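Local coordinates for erythrocyte membrane protein 1 (Plasmodium falciparum, PDB 2XU0) that probably binds host cell surface receptors through its Duffy-binding-like domains, this piece being the N-terminal NTS-DBL1 part of the much longer adhesin, at residues V25-G30 with Y278-S283; Y308-L313 with E416-L421. The protein carries 10 engineered substitutions. All blocks are in the same frame, centred on the assembly; numbering follows the deposited sequence.

Contact 1 joins the helix of the N-terminal segment, 22-39, to strand 279-281, and contact 2 joins the start of helix 311-338 to helix 415-423. Their centres lie 13 Å apart, and the two meet directly: I29 CG2 is 3.5 Å from F417 CE1, while L26 O is 3.5 Å from V309 CG2. Helix 22-39 therefore has one set of residues on the strand and another on contact 2. Contact 1 lies away from the magnesium and proline sites. Contact 2 does not touch the magnesium ion, about 13 Å from the F312 side chain, but that side chain is about 7 Å from that of N121, a magnesium ligand, and about 11 Å from the bound proline.

Contact 1: V25-G30 with Y278-S283; sequences VLENIG and YFRKGS
N28 and R280 meet through the edge of the guanidinium group: R280 NH2 donates to N28 OD1 over 2.8 Å, with the amide and guanidinium planes steeply inclined to each other. The bond is bent, 130° at the hydrogen, and the donor sits above the carbonyl plane of the amide. The other end of the amide makes a straighter bond, N28 ND2 to K281 O at 2.8 Å and 161°, in the plane of the K281 carbonyl, on a lone pair. Gripped at both ends, the amide has its rotation fixed, with OD1 assigned to the arginine and ND2 to the strand backbone. These bonds are part of the docking of the PfEMP1 N-terminal segment on the Duffy-binding domain: the axis of 25-30 crosses that of strand 279-281, half of an antiparallel hairpin with 287-289, at 83° and 8.5 Å. R23 and N24 add hydrogen bonds to the backbone of F279 and K281. One residue earlier, E27 meets Y278 from the opposite direction. A bend at chi2 carries its carboxylate to the phenol, and OE2 lies at the edge of the Y278 ring, near its plane; its 2.4 Å to Y278 OH is shorter than a normal hydrogen bond, so the exact length is doubtful. T304 OG1 also bonds OE2 and the backbone N of Y305 bonds OE1, which ties the buried carboxylate to the loop beyond the hairpin. The R280 side chain, bent at chi3, passes E27, its NE 4.0 Å from E27 CB. NE is 4.6 Å from E27 OE1, well off the guanidinium plane, so that attraction is probably of charge alone.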
loop_
_atom_site.group_PDB
_atom_site.type_symbol
_atom_site.label_atom_id
_atom_site.label_comp_id
_atom_site.label_asym_id
_atom_site.label_seq_id
_atom_site.Cartn_x
_atom_site.Cartn_y
_atom_site.Cartn_z
ATOM N N VAL A 25 6.924 -11.544 4.116
ATOM C CA VAL A 25 6.867 -12.739 3.253
ATOM C C VAL A 25 7.000 -12.342 1.765
ATOM O O VAL A 25 7.752 -12.975 1.042
ATOM C CB VAL A 25 5.609 -13.596 3.557
ATOM C CG1 VAL A 25 5.343 -14.643 2.472
ATOM C CG2 VAL A 25 5.725 -14.251 4.941
ATOM N N LEU A 26 6.338 -11.258 1.338
ATOM C CA LEU A 26 6.390 -10.851 -0.071
ATOM C C LEU A 26 7.768 -10.332 -0.434
ATOM O O LEU A 26 8.250 -10.631 -1.525
ATOM C CB LEU A 26 5.275 -9.822 -0.429
ATOM C CG LEU A 26 3.802 -10.243 -0.198
ATOM C CD1 LEU A 26 2.868 -9.019 -0.194
ATOM C CD2 LEU A 26 3.341 -11.254 -1.201
ATOM N N GLU A 27 8.396 -9.544 0.462
ATOM C CA GLU A 27 9.756 -9.005 0.292
ATOM C C GLU A 27 10.756 -10.176 0.127
ATOM O O GLU A 27 11.683 -10.119 -0.703
ATOM C CB GLU A 27 10.166 -8.197 1.535
ATOM C CG GLU A 27 9.712 -6.749 1.527
ATOM C CD GLU A 27 10.600 -5.816 0.743
ATOM O OE1 GLU A 27 11.402 -6.298 -0.087
ATOM O OE2 GLU A 27 10.440 -4.590 0.905
ATOM N N ASN A 28 10.542 -11.233 0.886
ATOM C CA ASN A 28 11.408 -12.399 0.780
ATOM C C ASN A 28 11.284 -13.117 -0.553
ATOM O O ASN A 28 12.294 -13.573 -1.093
ATOM C CB ASN A 28 11.312 -13.303 1.973
ATOM C CG ASN A 28 12.043 -12.739 3.164
ATOM O OD1 ASN A 28 13.240 -12.452 3.105
ATOM N ND2 ASN A 28 11.335 -12.525 4.255
ATOM N N ILE A 29 10.085 -13.134 -1.132
ATOM C CA ILE A 29 9.933 -13.727 -2.463
ATOM C C ILE A 29 10.470 -12.746 -3.505
ATOM O O ILE A 29 11.136 -13.177 -4.431
ATOM C CB ILE A 29 8.488 -14.239 -2.739
ATOM C CG1 ILE A 29 8.091 -15.294 -1.697
ATOM C CG2 ILE A 29 8.383 -14.790 -4.167
ATOM C CD1 ILE A 29 6.565 -15.533 -1.584
ATOM N N GLY A 30 10.267 -11.437 -3.278
ATOM C CA GLY A 30 10.781 -10.367 -4.131
ATOM C C GLY A 30 12.289 -10.414 -4.322
ATOM O O GLY A 30 12.781 -10.154 -5.424
ATOM N N TYR A 278 14.642 1.555 6.593
ATOM C CA TYR A 278 13.745 0.471 6.172
ATOM C C TYR A 278 14.111 -0.802 6.926
ATOM O O TYR A 278 15.287 -1.179 6.974
ATOM C CB TYR A 278 13.846 0.231 4.656
ATOM C CG TYR A 278 12.753 -0.677 4.122
ATOM C CD1 TYR A 278 11.431 -0.248 4.067
ATOM C CD2 TYR A 278 13.044 -1.957 3.665
ATOM C CE1 TYR A 278 10.420 -1.081 3.602
ATOM C CE2 TYR A 278 12.044 -2.781 3.140
ATOM C CZ TYR A 278 10.731 -2.332 3.109
ATOM O OH TYR A 278 9.700 -3.138 2.698
ATOM N N PHE A 279 13.116 -1.467 7.499
ATOM C CA PHE A 279 13.373 -2.707 8.213
ATOM C C PHE A 279 12.537 -3.820 7.628
ATOM O O PHE A 279 11.346 -3.630 7.357
ATOM C CB PHE A 279 13.028 -2.576 9.714
ATOM C CG PHE A 279 13.817 -1.572 10.517
ATOM C CD1 PHE A 279 14.817 -1.985 11.388
ATOM C CD2 PHE A 279 13.513 -0.214 10.456
ATOM C CE1 PHE A 279 15.501 -1.057 12.181
ATOM C CE2 PHE A 279 14.215 0.716 11.235
ATOM C CZ PHE A 279 15.209 0.287 12.088
ATOM N N ARG A 280 13.137 -5.003 7.502
ATOM C CA ARG A 280 12.454 -6.217 7.041
ATOM C C ARG A 280 13.118 -7.431 7.662
ATOM O O ARG A 280 14.277 -7.337 8.082
ATOM C CB ARG A 280 12.382 -6.314 5.498
ATOM C CG ARG A 280 13.696 -6.059 4.771
ATOM C CD ARG A 280 13.686 -6.627 3.372
ATOM N NE ARG A 280 13.722 -8.081 3.438
ATOM C CZ ARG A 280 14.824 -8.810 3.343
ATOM N NH1 ARG A 280 15.993 -8.230 3.092
ATOM N NH2 ARG A 280 14.765 -10.124 3.461
ATOM N N LYS A 281 12.374 -8.540 7.789
ATOM C CA LYS A 281 12.878 -9.770 8.394
ATOM C C LYS A 281 12.926 -10.899 7.410
ATOM O O LYS A 281 12.085 -10.975 6.522
ATOM C CB LYS A 281 12.029 -10.207 9.601
ATOM C CG LYS A 281 12.107 -9.224 10.754
ATOM C CD LYS A 281 11.332 -9.701 11.940
ATOM C CE LYS A 281 11.329 -8.631 13.006
ATOM N NZ LYS A 281 10.456 -9.017 14.138
ATOM N N GLY A 282 13.912 -11.772 7.579
ATOM C CA GLY A 282 14.024 -12.991 6.799
ATOM C C GLY A 282 13.087 -14.032 7.365
ATOM O O GLY A 282 12.524 -13.858 8.450
ATOM N N SER A 283 12.957 -15.146 6.659
ATOM C CA SER A 283 12.122 -16.281 7.044
ATOM C C SER A 283 12.554 -16.884 8.384
ATOM O O SER A 283 11.737 -17.487 9.072
ATOM C CB SER A 283 12.184 -17.346 5.959
ATOM O OG SER A 283 11.882 -16.766 4.700
#

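Contact 2: Y308-L313 with E416-L421; sequences YVPQFL and EFYENL
The N-terminal end of helix 311-338, with P310 at its N-cap position, packs against helix 415-423 and so joins the Duffy-binding region to the C-terminal subdomain. P310 lies over one face of the F417 ring: its CD stands 3.4 Å from the ring centroid and 14° off the normal, a CH-pi contact. F417 reaches it with CG anti to the backbone N (chi1 -162°). Round the same ring, V309 CG2 comes within 3.9 Å of CE1, L313 CD1 within 3.7 Å of CE2, and the carbonyl oxygen Y308 O within 3.5 Å of CD1. Y418 passes P310 in the opposite direction, CE2 at 3.9 Å from P310 CG. Within this contact its OH lies 3.5 Å from L313 CG and near the plane of the F312 ring, at that ring's edge. L313 CD1 also touches L421 CD1 at 3.8 Å. Beyond the two segments, D414 touches P310, while E401 and W405 of helix 371-407 touch Y418. All eight touching residues are buried and the pairing is carried by apolar and CH-pi contacts, so the junction probably relies on close packing and the burial of apolar surface.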
loop_
_atom_site.group_PDB
_atom_site.type_symbol
_atom_site.label_atom_id
_atom_site.label_comp_id
_atom_site.label_asym_id
_atom_site.label_seq_id
_atom_site.Cartn_x
_atom_site.Cartn_y
_atom_site.Cartn_z
ATOM N N TYR A 308 9.502 -5.900 -7.065
ATOM C CA TYR A 308 9.504 -7.245 -7.670
ATOM C C TYR A 308 8.344 -8.078 -7.129
ATOM O O TYR A 308 8.301 -9.296 -7.309
ATOM C CB TYR A 308 10.883 -7.935 -7.544
ATOM C CG TYR A 308 11.903 -7.196 -8.374
ATOM C CD1 TYR A 308 12.015 -7.435 -9.741
ATOM C CD2 TYR A 308 12.602 -6.112 -7.847
ATOM C CE1 TYR A 308 12.848 -6.663 -10.544
ATOM C CE2 TYR A 308 13.395 -5.301 -8.652
ATOM C CZ TYR A 308 13.529 -5.590 -9.998
ATOM O OH TYR A 308 14.370 -4.858 -10.791
ATOM N N VAL A 309 7.399 -7.403 -6.476
ATOM C CA VAL A 309 6.196 -8.046 -5.916
ATOM C C VAL A 309 5.006 -7.684 -6.812
ATOM O O VAL A 309 4.810 -6.487 -7.050
ATOM C CB VAL A 309 5.923 -7.655 -4.417
ATOM C CG1 VAL A 309 4.608 -8.271 -3.901
ATOM C CG2 VAL A 309 7.093 -8.052 -3.520
ATOM N N PRO A 310 4.179 -8.660 -7.299
ATOM C CA PRO A 310 3.000 -8.274 -8.084
ATOM C C PRO A 310 2.208 -7.160 -7.411
ATOM O O PRO A 310 1.946 -7.197 -6.204
ATOM C CB PRO A 310 2.184 -9.581 -8.189
ATOM C CG PRO A 310 3.210 -10.665 -8.074
ATOM C CD PRO A 310 4.252 -10.127 -7.122
ATOM N N GLN A 311 1.820 -6.178 -8.208
ATOM C CA GLN A 311 1.099 -4.975 -7.772
ATOM C C GLN A 311 -0.175 -5.244 -6.966
ATOM O O GLN A 311 -0.391 -4.593 -5.940
ATOM C CB GLN A 311 0.847 -4.041 -8.964
ATOM C CG GLN A 311 0.196 -2.707 -8.576
ATOM C CD GLN A 311 0.163 -1.745 -9.696
ATOM O OE1 GLN A 311 -0.504 -1.962 -10.716
ATOM N NE2 GLN A 311 0.802 -0.594 -9.483
ATOM N N PHE A 312 -1.010 -6.202 -7.419
ATOM C CA PHE A 312 -2.239 -6.572 -6.725
ATOM C C PHE A 312 -1.927 -7.009 -5.273
ATOM O O PHE A 312 -2.651 -6.644 -4.357
ATOM C CB PHE A 312 -3.005 -7.699 -7.497
ATOM C CG PHE A 312 -4.039 -8.355 -6.603
ATOM C CD1 PHE A 312 -5.194 -7.670 -6.231
ATOM C CD2 PHE A 312 -3.795 -9.602 -6.027
ATOM C CE1 PHE A 312 -6.069 -8.204 -5.278
ATOM C CE2 PHE A 312 -4.688 -10.147 -5.100
ATOM C CZ PHE A 312 -5.831 -9.451 -4.745
ATOM N N LEU A 313 -0.881 -7.826 -5.075
ATOM C CA LEU A 313 -0.486 -8.290 -3.736
ATOM C C LEU A 313 -0.018 -7.122 -2.840
ATOM O O LEU A 313 -0.330 -7.084 -1.645
ATOM C CB LEU A 313 0.612 -9.387 -3.842
ATOM C CG LEU A 313 0.159 -10.670 -4.556
ATOM C CD1 LEU A 313 1.312 -11.638 -4.726
ATOM C CD2 LEU A 313 -1.077 -11.318 -3.851
ATOM N N GLU A 416 6.646 -16.591 -11.953
ATOM C CA GLU A 416 7.600 -17.106 -10.951
ATOM C C GLU A 416 7.206 -16.738 -9.531
ATOM O O GLU A 416 7.416 -17.555 -8.629
ATOM C CB GLU A 416 9.040 -16.653 -11.219
ATOM C CG GLU A 416 9.739 -17.368 -12.365
ATOM C CD GLU A 416 10.179 -18.800 -12.107
ATOM O OE1 GLU A 416 10.290 -19.565 -13.092
ATOM O OE2 GLU A 416 10.425 -19.155 -10.930
ATOM N N PHE A 417 6.657 -15.505 -9.314
ATOM C CA PHE A 417 6.257 -15.084 -7.956
ATOM C C PHE A 417 5.142 -15.970 -7.408
ATOM O O PHE A 417 5.254 -16.476 -6.294
ATOM C CB PHE A 417 5.824 -13.613 -7.922
ATOM C CG PHE A 417 5.839 -13.055 -6.525
ATOM C CD1 PHE A 417 6.879 -12.233 -6.099
ATOM C CD2 PHE A 417 4.775 -13.284 -5.654
ATOM C CE1 PHE A 417 6.873 -11.692 -4.819
ATOM C CE2 PHE A 417 4.773 -12.747 -4.370
ATOM C CZ PHE A 417 5.834 -11.975 -3.955
ATOM N N TYR A 418 4.075 -16.155 -8.192
ATOM C CA TYR A 418 2.947 -17.003 -7.800
ATOM C C TYR A 418 3.406 -18.474 -7.655
ATOM O O TYR A 418 2.895 -19.157 -6.772
ATOM C CB TYR A 418 1.715 -16.794 -8.700
ATOM C CG TYR A 418 0.979 -15.502 -8.398
ATOM C CD1 TYR A 418 0.126 -15.400 -7.300
ATOM C CD2 TYR A 418 1.110 -14.390 -9.225
ATOM C CE1 TYR A 418 -0.538 -14.203 -7.008
ATOM C CE2 TYR A 418 0.429 -13.201 -8.958
ATOM C CZ TYR A 418 -0.386 -13.108 -7.842
ATOM O OH TYR A 418 -1.032 -11.925 -7.560
ATOM N N GLU A 419 4.462 -18.905 -8.413
ATOM C CA GLU A 419 5.066 -20.252 -8.287
ATOM C C GLU A 419 5.617 -20.376 -6.842
ATOM O O GLU A 419 5.331 -21.353 -6.162
ATOM C CB GLU A 419 6.217 -20.439 -9.314
ATOM C CG GLU A 419 6.008 -21.570 -10.310
ATOM C CD GLU A 419 6.106 -21.185 -11.776
ATOM O OE1 GLU A 419 7.187 -20.715 -12.205
ATOM O OE2 GLU A 419 5.117 -21.402 -12.512
ATOM N N ASN A 420 6.345 -19.345 -6.363
ATOM C CA ASN A 420 6.904 -19.298 -5.011
ATOM C C ASN A 420 5.869 -19.260 -3.897
ATOM O O ASN A 420 6.120 -19.848 -2.857
ATOM C CB ASN A 420 7.891 -18.156 -4.859
ATOM C CG ASN A 420 9.272 -18.544 -5.290
ATOM O OD1 ASN A 420 10.055 -19.090 -4.504
ATOM N ND2 ASN A 420 9.582 -18.316 -6.564
ATOM N N LEU A 421 4.735 -18.547 -4.082
ATOM C CA LEU A 421 3.645 -18.481 -3.092
ATOM C C LEU A 421 3.053 -19.865 -2.893
ATOM O O LEU A 421 2.724 -20.245 -1.769
ATOM C CB LEU A 421 2.507 -17.544 -3.559
ATOM C CG LEU A 421 2.658 -16.066 -3.321
ATOM C CD1 LEU A 421 1.541 -15.327 -3.999
ATOM C CD2 LEU A 421 2.677 -15.738 -1.819
#